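Local coordinates for tumour necrosis factor receptor (Ectromelia virus, PDB 3ON9), which probably blunts host immune defence by binding tumour necrosis factor and various chemokines, and is represented here by its SECRET domain, at residues 98-112 with 136-148. Sequence-based numbering, arbitrary orientation.
Sequences LTPTTKVYLMPHSET and YSDMDVVAYHTSY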
ATOM      1  N   LEU A  98     -11.401  -6.045   2.424  1.00 16.19           N
ATOM      2  CA  LEU A  98     -11.801  -5.258   1.262  1.00 17.73           C
ATOM      3  C   LEU A  98     -11.687  -6.115   0.010  1.00 17.51           C
ATOM      4  O   LEU A  98     -10.816  -6.983  -0.093  1.00 20.39           O
ATOM      5  CB  LEU A  98     -10.924  -4.010   1.113  1.00 17.60           C
ATOM      6  CG  LEU A  98     -10.926  -3.073   2.328  1.00 18.84           C
ATOM      7  CD1 LEU A  98     -10.260  -1.760   1.965  1.00 20.26           C
ATOM      8  CD2 LEU A  98     -12.340  -2.840   2.840  1.00 20.08           C
ATOM      9  N   THR A  99     -12.588  -5.868  -0.939  1.00 21.50           N
ATOM     10  CA  THR A  99     -12.623  -6.620  -2.181  1.00 20.88           C
ATOM     11  C   THR A  99     -12.132  -5.725  -3.298  1.00 19.46           C
ATOM     12  O   THR A  99     -12.572  -4.579  -3.409  1.00 19.14           O
ATOM     13  CB  THR A  99     -14.058  -7.086  -2.479  1.00 24.93           C
ATOM     14  OG1 THR A  99     -14.466  -8.008  -1.463  1.00 29.11           O
ATOM     15  CG2 THR A  99     -14.144  -7.772  -3.830  1.00 24.16           C
ATOM     16  N   PRO A 100     -11.216  -6.240  -4.134  1.00 18.06           N
ATOM     17  CA  PRO A 100     -10.648  -5.420  -5.210  1.00 18.11           C
ATOM     18  C   PRO A 100     -11.664  -5.190  -6.320  1.00 18.31           C
ATOM     19  O   PRO A 100     -12.659  -5.912  -6.420  1.00 20.33           O
ATOM     20  CB  PRO A 100      -9.489  -6.270  -5.754  1.00 21.53           C
ATOM     21  CG  PRO A 100      -9.546  -7.559  -5.070  1.00 25.14           C
ATOM     22  CD  PRO A 100     -10.727  -7.626  -4.161  1.00 19.90           C
ATOM     23  N   THR A 101     -11.414  -4.195  -7.157  1.00 15.76           N
ATOM     24  CA  THR A 101     -12.378  -3.890  -8.205  1.00 16.05           C
ATOM     25  C   THR A 101     -12.205  -4.755  -9.454  1.00 20.62           C
ATOM     26  O   THR A 101     -13.051  -4.733 -10.337  1.00 17.70           O
ATOM     27  CB  THR A 101     -12.336  -2.408  -8.591  1.00 18.75           C
ATOM     28  OG1 THR A 101     -11.049  -2.099  -9.128  1.00 18.85           O
ATOM     29  CG2 THR A 101     -12.635  -1.525  -7.383  1.00 19.85           C
ATOM     30  N   THR A 102     -11.106  -5.503  -9.542  1.00 18.00           N
ATOM     31  CA  THR A 102     -10.904  -6.453 -10.638  1.00 17.17           C
ATOM     32  C   THR A 102     -10.242  -7.707 -10.097  1.00 21.13           C
ATOM     33  O   THR A 102      -9.632  -7.663  -9.037  1.00 20.72           O
ATOM     34  CB  THR A 102     -10.002  -5.879 -11.737  1.00 22.04           C
ATOM     35  OG1 THR A 102      -8.702  -5.599 -11.199  1.00 23.43           O
ATOM     36  CG2 THR A 102     -10.598  -4.590 -12.303  1.00 20.62           C
ATOM     37  N   LYS A 103     -10.344  -8.815 -10.828  1.00 22.24           N
ATOM     38  CA  LYS A 103      -9.649 -10.034 -10.401  1.00 24.65           C
ATOM     39  C   LYS A 103      -8.911 -10.766 -11.518  1.00 23.28           C
ATOM     40  O   LYS A 103      -8.387 -11.865 -11.310  1.00 27.90           O
ATOM     41  CB  LYS A 103     -10.600 -10.988  -9.672  1.00 25.55           C
ATOM     42  CG  LYS A 103     -11.810 -11.456 -10.465  1.00 24.96           C
ATOM     43  CD  LYS A 103     -12.472 -12.576  -9.679  1.00 29.56           C
ATOM     44  CE  LYS A 103     -13.599 -13.239 -10.436  1.00 34.06           C
ATOM     45  NZ  LYS A 103     -14.123 -14.371  -9.630  1.00 39.07           N
ATOM     46  N   VAL A 104      -8.842 -10.144 -12.690  1.00 22.65           N
ATOM     47  CA  VAL A 104      -8.105 -10.707 -13.816  1.00 23.20           C
ATOM     48  C   VAL A 104      -6.780  -9.968 -14.010  1.00 21.08           C
ATOM     49  O   VAL A 104      -6.762  -8.767 -14.294  1.00 20.41           O
ATOM     50  CB  VAL A 104      -8.925 -10.635 -15.117  1.00 28.60           C
ATOM     51  CG1 VAL A 104      -8.107 -11.172 -16.293  1.00 26.51           C
ATOM     52  CG2 VAL A 104     -10.226 -11.402 -14.957  1.00 29.11           C
ATOM     53  N   TYR A 105      -5.673 -10.690 -13.849  1.00 20.96           N
ATOM     54  CA  TYR A 105      -4.340 -10.077 -13.864  1.00 20.67           C
ATOM     55  C   TYR A 105      -3.412 -10.782 -14.843  1.00 21.51           C
ATOM     56  O   TYR A 105      -3.672 -11.915 -15.258  1.00 21.76           O
ATOM     57  CB  TYR A 105      -3.748 -10.046 -12.444  1.00 17.78           C
ATOM     58  CG  TYR A 105      -4.601  -9.187 -11.543  1.00 20.23           C
ATOM     59  CD1 TYR A 105      -4.647  -7.818 -11.729  1.00 21.25           C
ATOM     60  CD2 TYR A 105      -5.414  -9.749 -10.562  1.00 21.22           C
ATOM     61  CE1 TYR A 105      -5.459  -7.017 -10.952  1.00 22.93           C
ATOM     62  CE2 TYR A 105      -6.232  -8.953  -9.771  1.00 20.61           C
ATOM     63  CZ  TYR A 105      -6.247  -7.590  -9.974  1.00 21.16           C
ATOM     64  OH  TYR A 105      -7.044  -6.766  -9.203  1.00 23.97           O
ATOM     65  N   LEU A 106      -2.340 -10.100 -15.225  1.00 18.89           N
ATOM     66  CA  LEU A 106      -1.416 -10.641 -16.209  1.00 21.60           C
ATOM     67  C   LEU A 106      -0.280 -11.421 -15.558  1.00 20.05           C
ATOM     68  O   LEU A 106       0.302 -12.308 -16.186  1.00 21.97           O
ATOM     69  CB  LEU A 106      -0.838  -9.520 -17.071  1.00 18.62           C
ATOM     70  CG  LEU A 106      -1.883  -8.725 -17.859  1.00 25.94           C
ATOM     71  CD1 LEU A 106      -1.265  -7.498 -18.512  1.00 27.59           C
ATOM     72  CD2 LEU A 106      -2.541  -9.623 -18.893  1.00 28.22           C
ATOM     73  N   MET A 107       0.027 -11.103 -14.297  1.00 17.57           N
ATOM     74  CA  MET A 107       1.173 -11.703 -13.618  1.00 18.10           C
ATOM     75  C   MET A 107       0.720 -12.376 -12.331  1.00 20.12           C
ATOM     76  O   MET A 107      -0.295 -11.989 -11.755  1.00 18.06           O
ATOM     77  CB  MET A 107       2.225 -10.631 -13.309  1.00 18.74           C
ATOM     78  CG  MET A 107       2.936 -10.113 -14.542  1.00 20.32           C
ATOM     79  SD  MET A 107       3.791  -8.554 -14.266  1.00 19.86           S
ATOM     80  CE  MET A 107       2.429  -7.405 -14.076  1.00 17.34           C
ATOM     81  N   PRO A 108       1.449 -13.410 -11.893  1.00 19.26           N
ATOM     82  CA  PRO A 108       1.145 -14.141 -10.657  1.00 19.06           C
ATOM     83  C   PRO A 108       1.457 -13.335  -9.400  1.00 19.99           C
ATOM     84  O   PRO A 108       2.571 -12.843  -9.243  1.00 20.54           O
ATOM     85  CB  PRO A 108       2.088 -15.356 -10.722  1.00 23.40           C
ATOM     86  CG  PRO A 108       2.529 -15.439 -12.137  1.00 31.39           C
ATOM     87  CD  PRO A 108       2.554 -14.033 -12.638  1.00 22.54           C
ATOM     88  N   HIS A 109       0.463 -13.218  -8.527  1.00 18.55           N
ATOM     89  CA  HIS A 109       0.622 -12.629  -7.202  1.00 17.42           C
ATOM     90  C   HIS A 109      -0.716 -12.768  -6.481  1.00 18.05           C
ATOM     91  O   HIS A 109      -1.752 -12.942  -7.118  1.00 20.34           O
ATOM     92  CB  HIS A 109       1.032 -11.155  -7.311  1.00 17.82           C
ATOM     93  CG  HIS A 109       0.275 -10.407  -8.359  1.00 15.70           C
ATOM     94  ND1 HIS A 109      -1.021  -9.971  -8.169  1.00 17.37           N
ATOM     95  CD2 HIS A 109       0.608 -10.058  -9.624  1.00 18.46           C
ATOM     96  CE1 HIS A 109      -1.447  -9.373  -9.267  1.00 17.28           C
ATOM     97  NE2 HIS A 109      -0.481  -9.423 -10.173  1.00 16.83           N
ATOM     98  N   SER A 110      -0.693 -12.718  -5.152  1.00 18.25           N
ATOM     99  CA  SER A 110      -1.925 -12.784  -4.369  1.00 22.30           C
ATOM    100  C   SER A 110      -1.875 -11.618  -3.410  1.00 16.45           C
ATOM    101  O   SER A 110      -0.790 -11.227  -2.975  1.00 16.53           O
ATOM    102  CB  SER A 110      -1.985 -14.084  -3.564  1.00 29.52           C
ATOM    103  OG  SER A 110      -1.738 -15.210  -4.385  1.00 36.90           O
ATOM    104  N   GLU A 111      -3.026 -11.053  -3.085  1.00 16.84           N
ATOM    105  CA  GLU A 111      -3.038  -9.957  -2.129  1.00 19.13           C
ATOM    106  C   GLU A 111      -4.311  -9.931  -1.288  1.00 18.71           C
ATOM    107  O   GLU A 111      -5.375 -10.384  -1.725  1.00 19.28           O
ATOM    108  CB  GLU A 111      -2.756  -8.610  -2.817  1.00 23.46           C
ATOM    109  CG  GLU A 111      -3.555  -8.296  -4.060  1.00 23.33           C
ATOM    110  CD  GLU A 111      -3.182  -9.132  -5.283  1.00 19.71           C
ATOM    111  OE1 GLU A 111      -1.981  -9.318  -5.602  1.00 19.06           O
ATOM    112  OE2 GLU A 111      -4.119  -9.607  -5.933  1.00 18.94           O
ATOM    113  N   THR A 112      -4.169  -9.451  -0.055  1.00 18.01           N
ATOM    114  CA  THR A 112      -5.314  -9.228   0.824  1.00 18.28           C
ATOM    115  C   THR A 112      -5.157  -7.883   1.489  1.00 19.09           C
ATOM    116  O   THR A 112      -4.046  -7.477   1.854  1.00 20.75           O
ATOM    117  CB  THR A 112      -5.469 -10.302   1.914  1.00 19.28           C
ATOM    118  OG1 THR A 112      -4.503 -10.091   2.958  1.00 28.52           O
ATOM    119  CG2 THR A 112      -5.327 -11.690   1.316  1.00 18.12           C
ATOM    120  N   TYR A 136       3.760   0.457 -20.028  1.00 23.32           N
ATOM    121  CA  TYR A 136       3.003   0.919 -18.872  1.00 25.07           C
ATOM    122  C   TYR A 136       1.632   0.236 -18.750  1.00 23.95           C
ATOM    123  O   TYR A 136       1.196  -0.112 -17.652  1.00 25.50           O
ATOM    124  CB  TYR A 136       2.864   2.442 -18.925  1.00 24.10           C
ATOM    125  CG  TYR A 136       1.987   3.022 -17.847  1.00 24.75           C
ATOM    126  CD1 TYR A 136       2.523   3.419 -16.634  1.00 22.89           C
ATOM    127  CD2 TYR A 136       0.620   3.181 -18.051  1.00 24.22           C
ATOM    128  CE1 TYR A 136       1.728   3.954 -15.647  1.00 21.43           C
ATOM    129  CE2 TYR A 136      -0.191   3.711 -17.067  1.00 22.96           C
ATOM    130  CZ  TYR A 136       0.371   4.101 -15.871  1.00 25.08           C
ATOM    131  OH  TYR A 136      -0.417   4.632 -14.886  1.00 23.26           O
ATOM    132  N   SER A 137       0.951   0.010 -19.864  1.00 21.69           N
ATOM    133  CA  SER A 137      -0.394  -0.548 -19.767  1.00 23.02           C
ATOM    134  C   SER A 137      -0.426  -2.036 -19.396  1.00 22.16           C
ATOM    135  O   SER A 137      -1.501  -2.597 -19.184  1.00 23.02           O
ATOM    136  CB  SER A 137      -1.210  -0.259 -21.034  1.00 26.93           C
ATOM    137  OG  SER A 137      -0.424  -0.413 -22.193  1.00 27.62           O
ATOM    138  N   ASP A 138       0.745  -2.663 -19.294  1.00 21.76           N
ATOM    139  CA  ASP A 138       0.834  -4.072 -18.899  1.00 22.40           C
ATOM    140  C   ASP A 138       1.011  -4.292 -17.392  1.00 21.77           C
ATOM    141  O   ASP A 138       1.132  -5.433 -16.946  1.00 23.59           O
ATOM    142  CB  ASP A 138       1.972  -4.768 -19.647  1.00 22.84           C
ATOM    143  CG  ASP A 138       1.597  -5.136 -21.068  1.00 30.61           C
ATOM    144  OD1 ASP A 138       0.407  -5.003 -21.418  1.00 28.55           O
ATOM    145  OD2 ASP A 138       2.495  -5.565 -21.826  1.00 32.73           O
ATOM    146  N   MET A 139       1.042  -3.217 -16.612  1.00 19.86           N
ATOM    147  CA  MET A 139       1.111  -3.353 -15.154  1.00 17.64           C
ATOM    148  C   MET A 139      -0.179  -3.996 -14.626  1.00 18.11           C
ATOM    149  O   MET A 139      -1.236  -3.846 -15.232  1.00 20.67           O
ATOM    150  CB  MET A 139       1.296  -1.985 -14.487  1.00 19.24           C
ATOM    151  CG  MET A 139       2.520  -1.202 -14.918  1.00 20.56           C
ATOM    152  SD  MET A 139       2.829   0.222 -13.853  1.00 23.66           S
ATOM    153  CE  MET A 139       1.183   0.911 -13.702  1.00 17.61           C
ATOM    154  N   ASP A 140      -0.095  -4.701 -13.496  1.00 16.26           N
ATOM    155  CA  ASP A 140      -1.292  -5.169 -12.792  1.00 15.56           C
ATOM    156  C   ASP A 140      -1.596  -4.155 -11.693  1.00 16.19           C
ATOM    157  O   ASP A 140      -0.738  -3.859 -10.853  1.00 18.06           O
ATOM    158  CB  ASP A 140      -1.059  -6.541 -12.142  1.00 16.55           C
ATOM    159  CG  ASP A 140      -1.140  -7.683 -13.119  1.00 16.15           C
ATOM    160  OD1 ASP A 140      -1.736  -7.522 -14.208  1.00 18.68           O
ATOM    161  OD2 ASP A 140      -0.607  -8.766 -12.789  1.00 17.35           O
ATOM    162  N   VAL A 141      -2.803  -3.605 -11.719  1.00 15.96           N
ATOM    163  CA  VAL A 141      -3.247  -2.641 -10.726  1.00 15.28           C
ATOM    164  C   VAL A 141      -4.388  -3.239  -9.924  1.00 17.47           C
ATOM    165  O   VAL A 141      -5.497  -3.416 -10.449  1.00 19.16           O
ATOM    166  CB  VAL A 141      -3.722  -1.328 -11.374  1.00 17.23           C
ATOM    167  CG1 VAL A 141      -4.265  -0.377 -10.308  1.00 19.07           C
ATOM    168  CG2 VAL A 141      -2.593  -0.678 -12.151  1.00 20.09           C
ATOM    169  N   VAL A 142      -4.125  -3.563  -8.660  1.00 15.29           N
ATOM    170  CA  VAL A 142      -5.164  -4.110  -7.792  1.00 15.11           C
ATOM    171  C   VAL A 142      -5.719  -2.966  -6.946  1.00 14.58           C
ATOM    172  O   VAL A 142      -5.004  -2.408  -6.104  1.00 16.46           O
ATOM    173  CB  VAL A 142      -4.627  -5.227  -6.876  1.00 16.44           C
ATOM    174  CG1 VAL A 142      -5.783  -5.929  -6.186  1.00 18.63           C
ATOM    175  CG2 VAL A 142      -3.792  -6.235  -7.674  1.00 17.28           C
ATOM    176  N   ALA A 143      -6.974  -2.591  -7.184  1.00 14.97           N
ATOM    177  CA  ALA A 143      -7.542  -1.390  -6.560  1.00 16.29           C
ATOM    178  C   ALA A 143      -8.670  -1.700  -5.587  1.00 15.76           C
ATOM    179  O   ALA A 143      -9.495  -2.577  -5.842  1.00 15.36           O
ATOM    180  CB  ALA A 143      -8.011  -0.387  -7.629  1.00 17.53           C
ATOM    181  N   TYR A 144      -8.674  -0.998  -4.453  1.00 14.96           N
ATOM    182  CA  TYR A 144      -9.712  -1.154  -3.441  1.00 17.32           C
ATOM    183  C   TYR A 144     -10.218   0.223  -3.034  1.00 16.92           C
ATOM    184  O   TYR A 144      -9.430   1.162  -2.899  1.00 15.76           O
ATOM    185  CB  TYR A 144      -9.161  -1.829  -2.184  1.00 15.43           C
ATOM    186  CG  TYR A 144      -8.417  -3.133  -2.388  1.00 15.01           C
ATOM    187  CD1 TYR A 144      -8.992  -4.335  -2.021  1.00 15.28           C
ATOM    188  CD2 TYR A 144      -7.127  -3.150  -2.910  1.00 14.57           C
ATOM    189  CE1 TYR A 144      -8.315  -5.534  -2.192  1.00 17.67           C
ATOM    190  CE2 TYR A 144      -6.439  -4.340  -3.077  1.00 16.52           C
ATOM    191  CZ  TYR A 144      -7.041  -5.528  -2.709  1.00 17.35           C
ATOM    192  OH  TYR A 144      -6.380  -6.723  -2.866  1.00 20.24           O
ATOM    193  N   HIS A 145     -11.527   0.341  -2.822  1.00 16.15           N
ATOM    194  CA  HIS A 145     -12.115   1.603  -2.377  1.00 14.62           C
ATOM    195  C   HIS A 145     -13.277   1.358  -1.419  1.00 17.55           C
ATOM    196  O   HIS A 145     -14.191   0.601  -1.751  1.00 19.30           O
ATOM    197  CB  HIS A 145     -12.656   2.396  -3.581  1.00 14.85           C
ATOM    198  CG  HIS A 145     -11.669   2.566  -4.693  1.00 15.30           C
ATOM    199  ND1 HIS A 145     -10.555   3.372  -4.581  1.00 14.74           N
ATOM    200  CD2 HIS A 145     -11.632   2.042  -5.942  1.00 17.02           C
ATOM    201  CE1 HIS A 145      -9.869   3.327  -5.708  1.00 14.34           C
ATOM    202  NE2 HIS A 145     -10.505   2.529  -6.555  1.00 16.82           N
ATOM    203  N   THR A 146     -13.257   1.994  -0.249  1.00 16.76           N
ATOM    204  CA  THR A 146     -14.391   1.877   0.678  1.00 16.00           C
ATOM    205  C   THR A 146     -15.521   2.851   0.377  1.00 18.62           C
ATOM    206  O   THR A 146     -16.664   2.623   0.779  1.00 18.56           O
ATOM    207  CB  THR A 146     -13.970   2.075   2.145  1.00 15.93           C
ATOM    208  OG1 THR A 146     -13.482   3.413   2.341  1.00 16.26           O
ATOM    209  CG2 THR A 146     -12.881   1.072   2.524  1.00 18.93           C
ATOM    210  N   SER A 147     -15.196   3.935  -0.317  1.00 16.44           N
ATOM    211  CA  SER A 147     -16.166   4.976  -0.615  1.00 16.48           C
ATOM    212  C   SER A 147     -15.729   5.705  -1.877  1.00 17.32           C
ATOM    213  O   SER A 147     -15.129   5.097  -2.769  1.00 16.44           O
ATOM    214  CB  SER A 147     -16.282   5.940   0.566  1.00 16.60           C
ATOM    215  OG  SER A 147     -17.368   6.848   0.406  1.00 18.46           O
ATOM    216  N   TYR A 148     -16.038   6.994  -1.959  1.00 16.01           N
ATOM    217  CA  TYR A 148     -15.608   7.794  -3.098  1.00 16.15           C
ATOM    218  C   TYR A 148     -14.096   7.780  -3.185  1.00 17.89           C
ATOM    219  O   TYR A 148     -13.402   7.785  -2.155  1.00 18.48           O
ATOM    220  CB  TYR A 148     -16.131   9.231  -3.000  1.00 17.44           C
ATOM    221  CG  TYR A 148     -17.634   9.317  -2.970  1.00 18.34           C
ATOM    222  CD1 TYR A 148     -18.378   9.058  -4.111  1.00 20.80           C
ATOM    223  CD2 TYR A 148     -18.304   9.651  -1.804  1.00 20.33           C
ATOM    224  CE1 TYR A 148     -19.764   9.132  -4.098  1.00 20.18           C
ATOM    225  CE2 TYR A 148     -19.683   9.736  -1.777  1.00 24.48           C
ATOM    226  CZ  TYR A 148     -20.406   9.472  -2.923  1.00 22.11           C
ATOM    227  OH  TYR A 148     -21.784   9.558  -2.890  1.00 27.10           O
TER
HETATM  228  O   HOH W   1     -13.110  -2.109  -3.193  1.00 25.20           O
HETATM  229  O   HOH W   2      -8.598  -3.460  -9.461  1.00 21.70           O
HETATM  230  O   HOH W   3      -7.659  -9.154  -2.509  1.00 19.05           O
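Val142 and Tyr144 offer their side chains to Pro100 and Tyr105 at the apolar centre of this contact. The proline lies over one face of the Tyr144 ring in a CH-pi contact, its CB 4.1 Å from the ring centroid, and the same CB meets Val142 CG1. With CG1 anti to the backbone N (chi1 -170°), Val142 turns both methyls to the loop: CG1 reaches Tyr105 OH at 3.4 Å, while CG2 lies beside Tyr105 CZ and the carboxylate of Glu111. Tyr144 also touches Val113 of strand 110-116. The principle illustrated is how a beta-sandwich closes an edge. In this SECRET domain, strand 140-145 is one of the two outermost strands of the five-stranded antiparallel sheet, and the loop from strand 95-97 to strand 110-116 of the other sheet runs along it. True strand pairing is replaced by one direct main-chain bond, Thr101 N to Ala143 O (2.8 Å), flanked by bridging waters: one lies between Thr99 O, at an unusually short distance, and His145 N, another links the Thr101 and Thr102 hydroxyls to Ala143 N and, by a longer bond, to Val141 O. Farther along, Asp140 gathers the loop. Leu106 N meets its OD1 at 2.8 Å, almost straight at 175°, on the syn side. OD2 accepts twice, from Met107 N (2.9 Å) through its syn lone pair and from His109 NE2 (2.7 Å) on the anti side, tilted out of the carboxylate plane. That oxygen lies close to the imidazole plane, although ring and carboxylate are turned 65° apart. The histidine's other nitrogen, ND1, donates to Glu111 OE1, itself bonded to Tyr129, whose ring stacks on His109; carboxylates at both nitrogens would be expected to favour a positively charged imidazole.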